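Local coordinates for putative peptide ABC-transport system periplasmic peptide-binding protein (Campylobacter jejuni, PDB 4OEV), which binds nickel(II) outside the cytoplasm, as the extracytoplasmic solute-binding protein of an ABC-type importer, at residues A[83-88]-A[108-113]. Residues are numbered along the deposited sequence; the frame is centred on the assembly and turned at random.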
ATOM      1  N   ASP A  83      21.327   0.624 -17.417  1.00 57.61           N
ATOM      2  CA  ASP A  83      19.931   0.390 -16.952  1.00 55.42           C
ATOM      3  C   ASP A  83      19.537   1.234 -15.780  1.00 53.53           C
ATOM      4  O   ASP A  83      18.398   1.702 -15.671  1.00 51.92           O
ATOM      5  CB  ASP A  83      19.779  -1.078 -16.589  1.00 55.32           C
ATOM      6  CG  ASP A  83      20.021  -1.975 -17.766  1.00 60.46           C
ATOM      7  OD1 ASP A  83      19.360  -1.752 -18.802  1.00 57.40           O
ATOM      8  OD2 ASP A  83      20.873  -2.885 -17.651  1.00 58.46           O
ATOM      9  N   VAL A  84      20.470   1.391 -14.868  1.00 53.79           N
ATOM     10  CA  VAL A  84      20.219   2.094 -13.653  1.00 52.22           C
ATOM     11  C   VAL A  84      19.984   3.571 -13.942  1.00 60.29           C
ATOM     12  O   VAL A  84      19.076   4.185 -13.395  1.00 50.19           O
ATOM     13  CB  VAL A  84      21.366   1.898 -12.681  1.00 52.91           C
ATOM     14  CG1 VAL A  84      21.151   2.689 -11.420  1.00 51.45           C
ATOM     15  CG2 VAL A  84      21.529   0.408 -12.357  1.00 53.21           C
ATOM     16  N   LYS A  85      20.801   4.156 -14.813  1.00 53.64           N
ATOM     17  CA  LYS A  85      20.603   5.534 -15.175  1.00 53.56           C
ATOM     18  C   LYS A  85      19.349   5.687 -16.001  1.00 57.35           C
ATOM     19  O   LYS A  85      18.610   6.656 -15.825  1.00 51.59           O
ATOM     20  CB  LYS A  85      21.831   6.082 -15.933  1.00 55.83           C
ATOM     21  CG  LYS A  85      21.651   7.470 -16.493  1.00 59.17           C
ATOM     22  CD  LYS A  85      22.991   7.950 -17.109  1.00 58.49           C
ATOM     23  CE  LYS A  85      22.861   9.320 -17.835  1.00 59.08           C
ATOM     24  NZ  LYS A  85      22.712  10.465 -16.906  1.00 58.00           N
ATOM     25  N   PHE A  86      19.101   4.747 -16.907  1.00 53.45           N
ATOM     26  CA  PHE A  86      17.890   4.833 -17.702  1.00 52.80           C
ATOM     27  C   PHE A  86      16.654   4.804 -16.767  1.00 52.83           C
ATOM     28  O   PHE A  86      15.732   5.590 -16.925  1.00 49.41           O
ATOM     29  CB  PHE A  86      17.820   3.697 -18.717  1.00 53.99           C
ATOM     30  CG  PHE A  86      16.481   3.558 -19.371  1.00 59.35           C
ATOM     31  CD1 PHE A  86      16.124   4.366 -20.438  1.00 53.90           C
ATOM     32  CD2 PHE A  86      15.551   2.636 -18.886  1.00 58.64           C
ATOM     33  CE1 PHE A  86      14.877   4.233 -21.029  1.00 58.31           C
ATOM     34  CE2 PHE A  86      14.294   2.518 -19.458  1.00 57.99           C
ATOM     35  CZ  PHE A  86      13.950   3.312 -20.523  1.00 51.83           C
ATOM     36  N   SER A  87      16.664   3.866 -15.821  1.00 51.25           N
ATOM     37  CA  SER A  87      15.502   3.654 -14.922  1.00 48.02           C
ATOM     38  C   SER A  87      15.159   4.835 -14.027  1.00 46.07           C
ATOM     39  O   SER A  87      14.023   5.314 -13.981  1.00 46.37           O
ATOM     40  CB  SER A  87      15.781   2.432 -14.053  1.00 48.88           C
ATOM     41  OG  SER A  87      15.906   1.300 -14.852  1.00 48.34           O
ATOM     42  N   ILE A  88      16.144   5.283 -13.277  1.00 46.46           N
ATOM     43  CA  ILE A  88      15.965   6.398 -12.383  1.00 50.02           C
ATOM     44  C   ILE A  88      15.529   7.641 -13.172  1.00 52.53           C
ATOM     45  O   ILE A  88      14.608   8.325 -12.782  1.00 44.14           O
ATOM     46  CB  ILE A  88      17.291   6.698 -11.675  1.00 56.10           C
ATOM     47  CG1 ILE A  88      17.549   5.765 -10.512  1.00 57.11           C
ATOM     48  CG2 ILE A  88      17.346   8.108 -11.210  1.00 59.91           C
ATOM     49  CD1 ILE A  88      18.933   6.031  -9.921  1.00 59.61           C
ATOM     50  N   LYS A 108      19.069  15.002  -8.982  1.00 47.48           N
ATOM     51  CA  LYS A 108      19.573  16.028  -9.860  1.00 48.99           C
ATOM     52  C   LYS A 108      20.330  15.456 -11.060  1.00 51.79           C
ATOM     53  O   LYS A 108      20.104  15.885 -12.191  1.00 51.95           O
ATOM     54  CB  LYS A 108      20.474  16.972  -9.092  1.00 52.51           C
ATOM     55  CG  LYS A 108      21.066  18.094  -9.970  1.00 54.12           C
ATOM     56  CD  LYS A 108      21.807  19.031  -9.098  1.00 54.60           C
ATOM     57  CE  LYS A 108      22.394  20.161  -9.934  1.00 58.77           C
ATOM     58  NZ  LYS A 108      22.979  21.198  -9.052  1.00 59.10           N
ATOM     59  N   SER A 109      21.212  14.484 -10.807  1.00 51.39           N
ATOM     60  CA  SER A 109      22.022  13.866 -11.847  1.00 54.54           C
ATOM     61  C   SER A 109      22.388  12.430 -11.487  1.00 55.00           C
ATOM     62  O   SER A 109      22.556  12.102 -10.294  1.00 52.38           O
ATOM     63  CB  SER A 109      23.320  14.653 -12.066  1.00 55.98           C
ATOM     64  OG  SER A 109      24.078  14.628 -10.863  1.00 55.44           O
ATOM     65  N   VAL A 110      22.507  11.604 -12.523  1.00 53.91           N
ATOM     66  CA  VAL A 110      22.992  10.220 -12.415  1.00 54.34           C
ATOM     67  C   VAL A 110      24.229  10.056 -13.311  1.00 58.31           C
ATOM     68  O   VAL A 110      24.118  10.166 -14.532  1.00 59.36           O
ATOM     69  CB  VAL A 110      21.960   9.194 -12.857  1.00 53.22           C
ATOM     70  CG1 VAL A 110      22.500   7.788 -12.686  1.00 53.78           C
ATOM     71  CG2 VAL A 110      20.608   9.399 -12.080  1.00 50.81           C
ATOM     72  N   GLU A 111      25.387   9.838 -12.699  1.00 57.93           N
ATOM     73  CA  GLU A 111      26.671   9.726 -13.456  1.00 60.44           C
ATOM     74  C   GLU A 111      27.191   8.286 -13.463  1.00 61.15           C
ATOM     75  O   GLU A 111      27.484   7.754 -12.397  1.00 65.37           O
ATOM     76  CB  GLU A 111      27.765  10.582 -12.839  1.00 61.68           C
ATOM     77  CG  GLU A 111      27.598  12.087 -12.750  1.00 73.75           C
ATOM     78  CD  GLU A 111      28.656  12.670 -11.824  1.00 75.10           C
ATOM     79  OE1 GLU A 111      28.265  13.350 -10.841  1.00 61.40           O
ATOM     80  OE2 GLU A 111      29.875  12.395 -12.069  1.00 75.72           O
ATOM     81  N   ILE A 112      27.375   7.691 -14.642  1.00 62.65           N
ATOM     82  CA  ILE A 112      28.018   6.380 -14.757  1.00 66.22           C
ATOM     83  C   ILE A 112      29.540   6.594 -14.728  1.00 68.02           C
ATOM     84  O   ILE A 112      30.075   7.150 -15.686  1.00 67.60           O
ATOM     85  CB  ILE A 112      27.577   5.678 -16.071  1.00 64.14           C
ATOM     86  CG1 ILE A 112      26.060   5.432 -16.035  1.00 61.87           C
ATOM     87  CG2 ILE A 112      28.358   4.370 -16.271  1.00 65.65           C
ATOM     88  CD1 ILE A 112      25.398   5.120 -17.390  1.00 62.29           C
ATOM     89  N   LEU A 113      30.217   6.257 -13.614  1.00 66.86           N
ATOM     90  CA  LEU A 113      31.688   6.536 -13.496  1.00 68.86           C
ATOM     91  C   LEU A 113      32.528   5.315 -13.902  1.00 70.41           C
ATOM     92  O   LEU A 113      33.703   5.440 -14.310  1.00 72.43           O
ATOM     93  CB  LEU A 113      32.066   7.030 -12.081  1.00 69.34           C
ATOM     94  CG  LEU A 113      31.523   8.437 -11.680  1.00 71.99           C
ATOM     95  CD1 LEU A 113      31.647   8.782 -10.182  1.00 69.51           C
ATOM     96  CD2 LEU A 113      32.105   9.559 -12.517  1.00 72.44           C
TER
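K85 approaches the peptide carbonyl of V110 in the plane of that flat group: NZ donates a hydrogen bond to V110 O over 2.8 Å, with a C=O...N angle of 155°. A second carbonyl, that of D83 within the helix, is used on both faces, S87 N reaching D83 O from one and S87 OG from the other; S87 OG is also bonded to L138 N. The remaining contacts are between aliphatic carbons. The lysine chain lies alongside V110, the two pointing opposite ways, with K85 CB 3.7 Å from V110 CG1. K85 stays extended through its first three torsions and bends only at the last (chi4 73°), a turn that brings the ammonium group to the backbone oxygen. That same nitrogen also forms a salt bridge to E89, one helical turn further on, so the ammonium group has two partners, the E89 carboxylate, its strongest, and the V110 carbonyl. I112 lies roughly perpendicular to the lysine and sets its CD1 3.7 Å from K85 CD, covering the methylenes from the next residue but one along the strand. On the buried side the two branches of V110 part: CG1 faces K85, while CG2 meets I88 CG2 at 3.6 Å. Segment 83-88, on helix 81-92, runs nearly antiparallel to segment 108-113 (171°), their axes 8.8 Å apart at closest approach; strand 107-114 is an outermost strand of a four-stranded antiparallel sheet. I88 also touches I120 on the adjoining strand 117-122, carrying the helix packing across to a second strand, well away from the nickel site.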